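Side-chain contact in Nab2 (Chaetomium thermophilum, PDB 4LJ0), which probably binds polyadenosine RNA through tandem CCCH zinc fingers, three of which make up this fragment: residues A[7-12]-A[40-45]. Residues are numbered along the deposited sequence; the frame is centred on the assembly and turned at random.
Sequences YWPNCA and THLKTP. With ZN (zinc ion), chain G; ZN (zinc ion), chain F; ACT (acetate ion), chain J; nucleotides of chain C.
Trp8 sets its CG opposite the backbone N (chi1 -171°), which carries the six-membered ring to Leu42, whose chi1 of -53° and chi2 of -161° together turn its two methyls to Trp8 and Pro9. The contact joins two tandem CCCH zinc fingers, neither with helix or strand: Cys11 binds the first zinc ion with Cys5, Cys16 and His20, and His41 binds the second with Cys26, Cys32 and Cys37. Leu42 forks across the Trp8-Pro9 pair. CD2 meets the indole obliquely, 3.2 Å from Trp8 CZ3, while CD1 lies against the CG-CD edge of Pro9, 4.0 Å from Pro9 CD. The peptide bond before Pro9 is cis, and Pro9 CB sits over the centre of one indole face. Thr40 CG2 also approaches the indole obliquely, 3.4 Å from Trp8 CH2, while Thr40 OG1 is hydrogen-bonded to Met23 O. No hydrogen bond crosses between the segments; the joint is apolar. On the RNA side, the Tyr7 ring lies over one face of adenine A2 of chain C in an offset stack, with its CE2 3.3 Å from the base N1. A serine in place of Tyr7 would probably leave that face of the base without its stacking partner. At the base edge Ala12 N donates to A2 N7 at 2.8 Å, and A2 N6 makes a weak bond to the zinc-bound Cys11 SG. Beside Leu42, an acetate probably from the crystallisation liquor receives Lys43 N and Thr44 OG1 on one oxygen, OXT, which lies 2.8 Å from Lys43 N.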
loop_
_atom_site.group_PDB
_atom_site.type_symbol
_atom_site.label_atom_id
_atom_site.label_comp_id
_atom_site.label_asym_id
_atom_site.label_seq_id
_atom_site.Cartn_x
_atom_site.Cartn_y
_atom_site.Cartn_z
ATOM N N TYR A 7 2.825 -8.355 1.070
ATOM C CA TYR A 7 4.055 -8.965 0.576
ATOM C C TYR A 7 3.853 -9.615 -0.786
ATOM O O TYR A 7 4.797 -9.737 -1.568
ATOM C CB TYR A 7 4.570 -9.993 1.582
ATOM C CG TYR A 7 4.964 -9.370 2.898
ATOM C CD1 TYR A 7 6.131 -8.628 3.009
ATOM C CD2 TYR A 7 4.167 -9.514 4.027
ATOM C CE1 TYR A 7 6.499 -8.049 4.208
ATOM C CE2 TYR A 7 4.528 -8.939 5.233
ATOM C CZ TYR A 7 5.695 -8.207 5.315
ATOM O OH TYR A 7 6.066 -7.631 6.508
ATOM N N TRP A 8 2.624 -10.039 -1.057
ATOM C CA TRP A 8 2.281 -10.605 -2.353
ATOM C C TRP A 8 2.665 -9.598 -3.429
ATOM O O TRP A 8 2.459 -8.400 -3.248
ATOM C CB TRP A 8 0.781 -10.905 -2.413
ATOM C CG TRP A 8 0.383 -11.675 -3.625
ATOM C CD1 TRP A 8 0.300 -13.032 -3.744
ATOM C CD2 TRP A 8 0.030 -11.138 -4.903
ATOM N NE1 TRP A 8 -0.088 -13.371 -5.015
ATOM C CE2 TRP A 8 -0.262 -12.226 -5.747
ATOM C CE3 TRP A 8 -0.076 -9.842 -5.414
ATOM C CZ2 TRP A 8 -0.648 -12.058 -7.074
ATOM C CZ3 TRP A 8 -0.463 -9.676 -6.730
ATOM C CH2 TRP A 8 -0.743 -10.778 -7.546
ATOM N N PRO A 9 3.227 -10.067 -4.558
ATOM C CA PRO A 9 3.460 -11.447 -4.997
ATOM C C PRO A 9 4.767 -12.048 -4.478
ATOM O O PRO A 9 5.278 -12.995 -5.079
ATOM C CB PRO A 9 3.520 -11.300 -6.515
ATOM C CG PRO A 9 4.162 -9.971 -6.713
ATOM C CD PRO A 9 3.684 -9.099 -5.573
ATOM N N ASN A 10 5.291 -11.507 -3.380
ATOM C CA ASN A 10 6.521 -12.016 -2.775
ATOM C C ASN A 10 6.310 -12.419 -1.323
ATOM O O ASN A 10 7.121 -12.104 -0.453
ATOM C CB ASN A 10 7.641 -10.974 -2.876
ATOM C CG ASN A 10 8.043 -10.692 -4.309
ATOM O OD1 ASN A 10 8.027 -9.546 -4.759
ATOM N ND2 ASN A 10 8.401 -11.741 -5.039
ATOM N N CYS A 11 5.209 -13.117 -1.072
ATOM C CA CYS A 11 4.890 -13.597 0.261
ATOM C C CYS A 11 5.635 -14.900 0.540
ATOM O O CYS A 11 5.545 -15.851 -0.235
ATOM C CB CYS A 11 3.385 -13.811 0.393
ATOM S SG CYS A 11 2.880 -14.312 2.046
ATOM N N ALA A 12 6.359 -14.936 1.655
ATOM C CA ALA A 12 7.205 -16.077 2.002
ATOM C C ALA A 12 6.568 -16.988 3.052
ATOM O O ALA A 12 7.167 -17.986 3.457
ATOM C CB ALA A 12 8.552 -15.584 2.496
ATOM N N THR A 40 -2.982 -11.814 -12.811
ATOM C CA THR A 40 -3.125 -10.609 -12.007
ATOM C C THR A 40 -2.129 -9.564 -12.475
ATOM O O THR A 40 -0.921 -9.803 -12.477
ATOM C CB THR A 40 -2.905 -10.887 -10.516
ATOM O OG1 THR A 40 -3.782 -11.936 -10.096
ATOM C CG2 THR A 40 -3.185 -9.634 -9.682
ATOM N N HIS A 41 -2.641 -8.405 -12.874
ATOM C CA HIS A 41 -1.785 -7.308 -13.297
ATOM C C HIS A 41 -1.619 -6.309 -12.164
ATOM O O HIS A 41 -2.583 -5.692 -11.731
ATOM C CB HIS A 41 -2.365 -6.655 -14.545
ATOM C CG HIS A 41 -2.445 -7.588 -15.712
ATOM N ND1 HIS A 41 -3.606 -8.236 -16.070
ATOM C CD2 HIS A 41 -1.494 -8.015 -16.575
ATOM C CE1 HIS A 41 -3.373 -9.003 -17.120
ATOM N NE2 HIS A 41 -2.099 -8.886 -17.448
ATOM N N LEU A 42 -0.395 -6.166 -11.664
ATOM C CA LEU A 42 -0.148 -5.268 -10.540
ATOM C C LEU A 42 -0.364 -3.814 -10.933
ATOM O O LEU A 42 -0.198 -3.437 -12.097
ATOM C CB LEU A 42 1.274 -5.434 -10.001
ATOM C CG LEU A 42 1.753 -6.837 -9.625
ATOM C CD1 LEU A 42 2.958 -6.729 -8.694
ATOM C CD2 LEU A 42 0.664 -7.668 -8.997
ATOM N N LYS A 43 -0.735 -3.008 -9.945
ATOM C CA LYS A 43 -0.898 -1.573 -10.113
ATOM C C LYS A 43 0.230 -0.837 -9.398
ATOM O O LYS A 43 0.389 0.374 -9.553
ATOM C CB LYS A 43 -2.254 -1.140 -9.561
ATOM C CG LYS A 43 -3.414 -1.821 -10.260
ATOM C CD LYS A 43 -4.752 -1.281 -9.799
ATOM C CE LYS A 43 -5.793 -1.443 -10.892
ATOM N NZ LYS A 43 -6.138 -2.861 -11.157
ATOM N N THR A 44 1.010 -1.579 -8.618
ATOM C CA THR A 44 2.158 -1.020 -7.919
ATOM C C THR A 44 3.297 -0.772 -8.905
ATOM O O THR A 44 3.750 -1.707 -9.569
ATOM C CB THR A 44 2.658 -1.981 -6.822
ATOM O OG1 THR A 44 1.600 -2.236 -5.890
ATOM C CG2 THR A 44 3.850 -1.387 -6.082
ATOM N N PRO A 45 3.761 0.486 -9.015
ATOM C CA PRO A 45 4.881 0.760 -9.925
ATOM C C PRO A 45 6.183 0.051 -9.554
ATOM O O PRO A 45 6.503 -0.096 -8.375
ATOM C CB PRO A 45 5.055 2.285 -9.837
ATOM C CG PRO A 45 4.222 2.735 -8.694
ATOM C CD PRO A 45 3.146 1.728 -8.514
HETATM ZN ZN ZN G . -0.895 -10.085 -18.659
HETATM ZN ZN ZN F . 0.793 -13.405 2.238
HETATM C C ACT J . -1.092 -4.580 -6.993
HETATM O O ACT J . -0.276 -5.353 -6.451
HETATM O OXT ACT J . -0.663 -3.434 -7.227
HETATM C CH3 ACT J . -2.489 -5.006 -7.343
ATOM P P A C 2 11.618 -9.386 8.682
ATOM O OP1 A C 2 12.686 -9.232 9.705
ATOM O OP2 A C 2 10.874 -8.189 8.214
ATOM O "O5'" A C 2 12.275 -10.080 7.409
ATOM C "C5'" A C 2 11.497 -10.900 6.543
ATOM C "C4'" A C 2 11.783 -10.606 5.092
ATOM O "O4'" A C 2 10.907 -11.426 4.276
ATOM C "C3'" A C 2 11.530 -9.166 4.665
ATOM O "O3'" A C 2 12.424 -8.810 3.612
ATOM C "C2'" A C 2 10.093 -9.212 4.153
ATOM O "O2'" A C 2 9.771 -8.199 3.225
ATOM C "C1'" A C 2 10.029 -10.604 3.522
ATOM N N9 A C 2 8.708 -11.238 3.567
ATOM C C8 A C 2 8.101 -11.946 2.561
ATOM N N7 A C 2 6.931 -12.436 2.888
ATOM C C5 A C 2 6.757 -12.036 4.203
ATOM C C6 A C 2 5.713 -12.244 5.121
ATOM N N6 A C 2 4.604 -12.929 4.834
ATOM N N1 A C 2 5.845 -11.716 6.358
ATOM C C2 A C 2 6.957 -11.029 6.644
ATOM N N3 A C 2 8.005 -10.772 5.866
ATOM C C4 A C 2 7.846 -11.308 4.642
#